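Long-range contacts in endo-xylogalacturonan hydrolase A (Aspergillus tubingensis, PDB 4C2L), which hydrolyses xylogalacturonan, the xylose-substituted galacturonan backbone found in the hairy regions of pectin: residues A[202-207]-A[225-230]; A[147-152]-A[171-176]. One frame throughout, in Å; residues are numbered along the deposited sequence.

Interaction 1 of 2, residues A[202-207]-A[225-230]; sequences TEVTVV and DTISCT. With NAG (2-acetamido-2-deoxy-beta-D-glucopyranose), chain D.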
loop_
_atom_site.group_PDB
_atom_site.type_symbol
_atom_site.label_atom_id
_atom_site.label_comp_id
_atom_site.label_asym_id
_atom_site.label_seq_id
_atom_site.Cartn_x
_atom_site.Cartn_y
_atom_site.Cartn_z
ATOM N N THR A 202 11.489 2.451 -0.549
ATOM C CA THR A 202 12.443 2.663 -1.638
ATOM C C THR A 202 12.950 1.365 -2.220
ATOM O O THR A 202 13.225 0.405 -1.478
ATOM C CB THR A 202 13.611 3.583 -1.195
ATOM O OG1 THR A 202 14.468 3.834 -2.318
ATOM C CG2 THR A 202 14.428 2.943 -0.057
ATOM N N GLU A 203 13.066 1.351 -3.544
ATOM C CA GLU A 203 13.575 0.197 -4.302
ATOM C C GLU A 203 12.737 -1.043 -4.008
ATOM O O GLU A 203 13.216 -2.059 -3.493
ATOM C CB GLU A 203 15.064 -0.027 -4.035
ATOM C CG GLU A 203 15.909 1.173 -4.462
ATOM C CD GLU A 203 16.011 1.365 -5.973
ATOM O OE1 GLU A 203 15.791 0.401 -6.738
ATOM O OE2 GLU A 203 16.346 2.507 -6.404
ATOM N N VAL A 204 11.452 -0.925 -4.299
ATOM C CA VAL A 204 10.533 -2.042 -4.083
ATOM C C VAL A 204 9.827 -2.409 -5.383
ATOM O O VAL A 204 9.624 -1.550 -6.259
ATOM C CB VAL A 204 9.504 -1.766 -2.942
ATOM C CG1 VAL A 204 10.212 -1.378 -1.658
ATOM C CG2 VAL A 204 8.503 -0.703 -3.340
ATOM N N THR A 205 9.508 -3.690 -5.532
ATOM C CA THR A 205 8.749 -4.174 -6.663
ATOM C C THR A 205 7.481 -4.841 -6.120
ATOM O O THR A 205 7.562 -5.645 -5.186
ATOM C CB THR A 205 9.588 -5.167 -7.483
ATOM O OG1 THR A 205 10.854 -4.569 -7.819
ATOM C CG2 THR A 205 8.874 -5.551 -8.739
ATOM N N VAL A 206 6.343 -4.508 -6.700
ATOM C CA VAL A 206 5.052 -5.029 -6.241
ATOM C C VAL A 206 4.297 -5.616 -7.420
ATOM O O VAL A 206 4.140 -4.968 -8.468
ATOM C CB VAL A 206 4.175 -3.928 -5.592
ATOM C CG1 VAL A 206 2.846 -4.521 -5.095
ATOM C CG2 VAL A 206 4.901 -3.242 -4.439
ATOM N N VAL A 207 3.828 -6.848 -7.256
ATOM C CA VAL A 207 2.896 -7.455 -8.193
ATOM C C VAL A 207 1.688 -7.820 -7.346
ATOM O O VAL A 207 1.789 -8.654 -6.443
ATOM C CB VAL A 207 3.483 -8.726 -8.862
ATOM C CG1 VAL A 207 2.423 -9.454 -9.701
ATOM C CG2 VAL A 207 4.719 -8.387 -9.678
ATOM N N ASP A 225 10.508 6.341 -3.160
ATOM C CA ASP A 225 11.535 6.620 -4.189
ATOM C C ASP A 225 11.934 5.333 -4.897
ATOM O O ASP A 225 12.610 4.502 -4.301
ATOM C CB ASP A 225 12.749 7.245 -3.501
ATOM C CG ASP A 225 13.832 7.687 -4.477
ATOM O OD1 ASP A 225 13.905 7.172 -5.620
ATOM O OD2 ASP A 225 14.620 8.574 -4.081
ATOM N N THR A 226 11.529 5.200 -6.158
ATOM C CA THR A 226 11.838 4.046 -7.018
ATOM C C THR A 226 10.999 2.829 -6.650
ATOM O O THR A 226 11.315 2.065 -5.729
ATOM C CB THR A 226 13.345 3.700 -7.066
ATOM O OG1 THR A 226 14.099 4.904 -7.233
ATOM C CG2 THR A 226 13.641 2.729 -8.228
ATOM N N ILE A 227 9.916 2.671 -7.384
ATOM C CA ILE A 227 8.982 1.605 -7.118
ATOM C C ILE A 227 8.423 1.128 -8.440
ATOM O O ILE A 227 8.200 1.927 -9.371
ATOM C CB ILE A 227 7.879 2.068 -6.125
ATOM C CG1 ILE A 227 6.926 0.920 -5.795
ATOM C CG2 ILE A 227 7.097 3.267 -6.676
ATOM C CD1 ILE A 227 6.143 1.162 -4.511
ATOM N N SER A 228 8.253 -0.184 -8.548
ATOM C CA SER A 228 7.585 -0.766 -9.690
ATOM C C SER A 228 6.344 -1.501 -9.205
ATOM O O SER A 228 6.412 -2.268 -8.243
ATOM C CB SER A 228 8.525 -1.740 -10.407
ATOM O OG SER A 228 7.811 -2.422 -11.413
ATOM N N CYS A 229 5.221 -1.258 -9.869
ATOM C CA CYS A 229 3.934 -1.861 -9.491
ATOM C C CYS A 229 3.260 -2.443 -10.724
ATOM O O CYS A 229 3.074 -1.742 -11.730
ATOM C CB CYS A 229 2.991 -0.816 -8.880
ATOM S SG CYS A 229 3.765 0.357 -7.730
ATOM N N THR A 230 2.860 -3.708 -10.639
ATOM C CA THR A 230 2.200 -4.380 -11.758
ATOM C C THR A 230 0.848 -4.914 -11.317
ATOM O O THR A 230 0.770 -5.661 -10.349
ATOM C CB THR A 230 3.061 -5.551 -12.287
ATOM O OG1 THR A 230 4.331 -5.057 -12.714
ATOM C CG2 THR A 230 2.388 -6.227 -13.450
HETATM C C1 NAG D . 0.361 -6.485 -18.766
HETATM C C2 NAG D . 1.100 -7.802 -18.584
HETATM C C3 NAG D . 1.347 -8.505 -19.921
HETATM C C4 NAG D . 0.057 -8.608 -20.725
HETATM C C5 NAG D . -0.527 -7.200 -20.861
HETATM C C6 NAG D . -1.810 -7.184 -21.683
HETATM C C7 NAG D . 2.855 -8.066 -16.910
HETATM C C8 NAG D . 4.237 -7.617 -16.543
HETATM N N2 NAG D . 2.395 -7.516 -18.021
HETATM O O3 NAG D . 1.891 -9.781 -19.660
HETATM O O4 NAG D . 0.314 -9.164 -22.003
HETATM O O5 NAG D . -0.794 -6.681 -19.557
HETATM O O6 NAG D . -2.767 -7.993 -21.041
HETATM O O7 NAG D . 2.219 -8.879 -16.230
HETATM O O HOH W 1 6.147 -4.652 -10.495
#
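Val204 and Ile227 meet as two branched side chains crossing at a slant. Val204 CG2 lies 3.2 Å from Ile227 CD1, closer than normal van der Waals contact, so the packing here is tight. The isoleucine reaches this methyl because its CG1 branch lies anti to the backbone N (chi1 -177°). Val206 and Cys229 point to the same buried face, where Cys229 SG is tied by a disulfide to Cys212.

These are two neighbouring strands of the right-handed parallel beta-helix of glycosyl hydrolase family 28, stacked residue on residue in successive coils. Parallel backbone bonding holds the register: Ser228 N donates to Val204 O (3.0 Å), and Val206 O accepts a hydrogen bond from Thr230 N at 2.8 Å. Val206 O also takes a hydrogen from a water at 2.9 Å, and that water is hydrogen-bonded to Ser228 OG and Thr230 OG1.

Glu203 and Thr226 occupy equivalent corners, where both chains adopt positive phi and turn from one face of the helix to the next. The bent glutamate chain brings OE2 within 3.3 Å of Thr226 CG2, while Thr226 OG1 turns back along its own segment and donates to Asp225 OD1. Just before the corner, Thr202 OG1 donates in the carbonyl plane to Asp225 O over 2.8 Å; Glu203 N approaches this oxygen too, tilted from the plane, giving it two donors. At the far end Val207 and Thr230 lie side by side and point the same way, and Thr230 CG2 faces O7 of an N-acetylglucosamine of a protein-attached glycan, not a pocket ligand, at 3.8 Å.

Interaction 2 of 2, residues A[147-152]-A[171-176]; sequences SGLRQK and SNLKMD. With SO4 (sulfate ion), chain G.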
loop_
_atom_site.group_PDB
_atom_site.type_symbol
_atom_site.label_atom_id
_atom_site.label_comp_id
_atom_site.label_asym_id
_atom_site.label_seq_id
_atom_site.Cartn_x
_atom_site.Cartn_y
_atom_site.Cartn_z
ATOM N N SER A 147 13.837 -4.868 5.142
ATOM C CA SER A 147 14.644 -4.834 3.922
ATOM C C SER A 147 15.117 -6.177 3.402
ATOM O O SER A 147 15.290 -7.131 4.157
ATOM C CB SER A 147 15.865 -3.941 4.145
ATOM O OG SER A 147 16.768 -4.527 5.075
ATOM N N GLY A 148 15.316 -6.232 2.091
ATOM C CA GLY A 148 16.003 -7.324 1.445
ATOM C C GLY A 148 15.208 -8.576 1.203
ATOM O O GLY A 148 15.719 -9.528 0.614
ATOM N N LEU A 149 13.949 -8.595 1.613
ATOM C CA LEU A 149 13.239 -9.864 1.582
ATOM C C LEU A 149 12.098 -9.867 0.594
ATOM O O LEU A 149 11.739 -8.823 0.050
ATOM C CB LEU A 149 12.786 -10.248 2.989
ATOM C CG LEU A 149 12.032 -9.206 3.781
ATOM C CD1 LEU A 149 10.575 -9.264 3.341
ATOM C CD2 LEU A 149 12.182 -9.511 5.262
ATOM N N ARG A 150 11.559 -11.052 0.352
ATOM C CA ARG A 150 10.394 -11.231 -0.487
ATOM C C ARG A 150 9.185 -11.497 0.409
ATOM O O ARG A 150 9.265 -12.298 1.349
ATOM C CB ARG A 150 10.609 -12.434 -1.392
ATOM C CG ARG A 150 9.410 -12.800 -2.247
ATOM C CD ARG A 150 9.719 -13.962 -3.182
ATOM N NE ARG A 150 8.514 -14.332 -3.913
ATOM C CZ ARG A 150 8.256 -15.549 -4.387
ATOM N NH1 ARG A 150 9.133 -16.539 -4.219
ATOM N NH2 ARG A 150 7.117 -15.769 -5.036
ATOM N N GLN A 151 8.074 -10.835 0.088
ATOM C CA GLN A 151 6.789 -11.155 0.693
ATOM C C GLN A 151 5.939 -11.773 -0.393
ATOM O O GLN A 151 5.740 -11.167 -1.454
ATOM C CB GLN A 151 6.121 -9.892 1.245
ATOM C CG GLN A 151 6.869 -9.282 2.426
ATOM C CD GLN A 151 6.291 -7.930 2.813
ATOM O OE1 GLN A 151 5.740 -7.226 1.975
ATOM N NE2 GLN A 151 6.419 -7.562 4.072
ATOM N N LYS A 152 5.432 -12.977 -0.125
ATOM C CA LYS A 152 4.745 -13.798 -1.119
ATOM C C LYS A 152 3.311 -14.102 -0.677
ATOM O O LYS A 152 3.097 -14.548 0.450
ATOM C CB LYS A 152 5.512 -15.124 -1.257
ATOM C CG LYS A 152 4.864 -16.141 -2.177
ATOM C CD LYS A 152 5.705 -17.414 -2.184
ATOM C CE LYS A 152 4.984 -18.531 -2.920
ATOM N NZ LYS A 152 5.885 -19.724 -2.969
ATOM N N SER A 171 12.993 -1.150 2.390
ATOM C CA SER A 171 13.981 -1.052 1.304
ATOM C C SER A 171 14.234 -2.383 0.615
ATOM O O SER A 171 14.311 -3.410 1.278
ATOM C CB SER A 171 15.312 -0.527 1.882
ATOM O OG SER A 171 16.275 -0.452 0.866
ATOM N N ASN A 172 14.401 -2.364 -0.712
ATOM C CA ASN A 172 14.814 -3.563 -1.439
ATOM C C ASN A 172 13.884 -4.749 -1.176
ATOM O O ASN A 172 14.335 -5.836 -0.803
ATOM C CB ASN A 172 16.257 -3.934 -1.058
ATOM C CG ASN A 172 17.259 -2.932 -1.582
ATOM O OD1 ASN A 172 17.135 -2.470 -2.714
ATOM N ND2 ASN A 172 18.241 -2.589 -0.769
ATOM N N LEU A 173 12.585 -4.523 -1.324
ATOM C CA LEU A 173 11.602 -5.573 -1.107
ATOM C C LEU A 173 11.030 -6.056 -2.432
ATOM O O LEU A 173 10.807 -5.259 -3.361
ATOM C CB LEU A 173 10.455 -5.080 -0.208
ATOM C CG LEU A 173 10.768 -4.595 1.203
ATOM C CD1 LEU A 173 9.467 -4.247 1.917
ATOM C CD2 LEU A 173 11.526 -5.666 1.993
ATOM N N LYS A 174 10.810 -7.365 -2.518
ATOM C CA LYS A 174 10.111 -7.958 -3.649
ATOM C C LYS A 174 8.787 -8.500 -3.129
ATOM O O LYS A 174 8.772 -9.335 -2.242
ATOM C CB LYS A 174 10.939 -9.076 -4.275
ATOM C CG LYS A 174 10.284 -9.697 -5.499
ATOM C CD LYS A 174 11.325 -10.215 -6.483
ATOM C CE LYS A 174 11.581 -11.701 -6.277
ATOM N NZ LYS A 174 10.450 -12.502 -6.824
ATOM N N MET A 175 7.681 -7.995 -3.667
ATOM C CA MET A 175 6.371 -8.338 -3.125
ATOM C C MET A 175 5.495 -8.838 -4.245
ATOM O O MET A 175 5.338 -8.176 -5.268
ATOM C CB MET A 175 5.753 -7.107 -2.459
ATOM C CG MET A 175 6.600 -6.622 -1.293
ATOM S SD MET A 175 6.374 -4.870 -0.959
ATOM C CE MET A 175 4.599 -4.840 -0.758
ATOM N N ASP A 176 4.946 -10.038 -4.080
ATOM C CA ASP A 176 4.142 -10.596 -5.153
ATOM C C ASP A 176 2.996 -11.411 -4.618
ATOM O O ASP A 176 3.162 -12.189 -3.680
ATOM C CB ASP A 176 5.013 -11.445 -6.107
ATOM C CG ASP A 176 5.862 -12.474 -5.365
ATOM O OD1 ASP A 176 5.376 -13.586 -5.118
ATOM O OD2 ASP A 176 7.031 -12.196 -5.046
HETATM S S SO4 G . 7.110 -19.085 -6.231
HETATM O O1 SO4 G . 6.862 -17.764 -6.855
HETATM O O2 SO4 G . 7.836 -18.963 -4.943
HETATM O O3 SO4 G . 7.933 -19.898 -7.147
HETATM O O4 SO4 G . 5.802 -19.744 -6.007
#
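Arg150 and Asp176 come together through contrasting torsions: the arginine chain runs extended from CG to NE after placing CG anti to the backbone N (chi1 175°), whereas the aspartate tucks CG between its own N and carbonyl carbon (chi1 51°), turning the carboxylate toward the other strand. The two strands are adjacent coils of the parallel beta-helix, and this ion pair bridges them on the face shared with Lys152 and Lys174.

The guanidinium grips the carboxylate side-on, with Arg150 NE to Asp176 OD2 and Arg150 NH2 to Asp176 OD1 both at 2.8 Å. Their planes are 35° apart, so the two-bond pairing is twisted rather than coplanar, yet OD1 stays close to the guanidinium plane. Lys174 joins the network from an oblique direction: its NZ sits 3.9 Å from Arg150 NE and makes a long salt bridge with Asp176 OD2; the carboxylate they share probably offsets the two nearby positive charges. At the edge of the guanidinium a sulfate, probably from the crystallisation liquor, accepts from Arg150 NH2 through O1 (2.7 Å) and from Arg150 NH1 through O2. Lys152 lays CD over one face of the guanidinium, toward its rim, and carries NZ to the same sulfate, bonding O2 and O4.

The backbones pair by parallel bonding, Gln151 O accepting from Asp176 N at 3.0 Å. Leu149 and Leu173 lie side by side in the interior, Leu149 CD1 4.0 Å from Leu173 CD2. Gln151 and Met175 are likewise aligned and buried; NE2 of the glutamine bonds Asn159 OD1, and its OE1 lies 3.4 Å from Met175 CG.

In the fold
Interactions 2 and 1 follow one another along the chain and stack directly along the beta-helix, their centres about 10 Å apart. Strand 168-176 abuts strand 199-207, so four consecutive strands run from 147-152 through to 225-230. Met175 makes the backbone join: its N lies 2.8 Å from Thr205 O and its O lies 2.8 Å from Val207 N, both probable hydrogen bonds. The buried row continues as well, with Leu173 packing on Val204 and Met175 on Val206. Interaction 1 is nearer the probable catalytic residues: the side chain of Val206 is about 8 Å from that of Asp210, the likely proton donor, and that of Cys229 about 9 Å from that of His233.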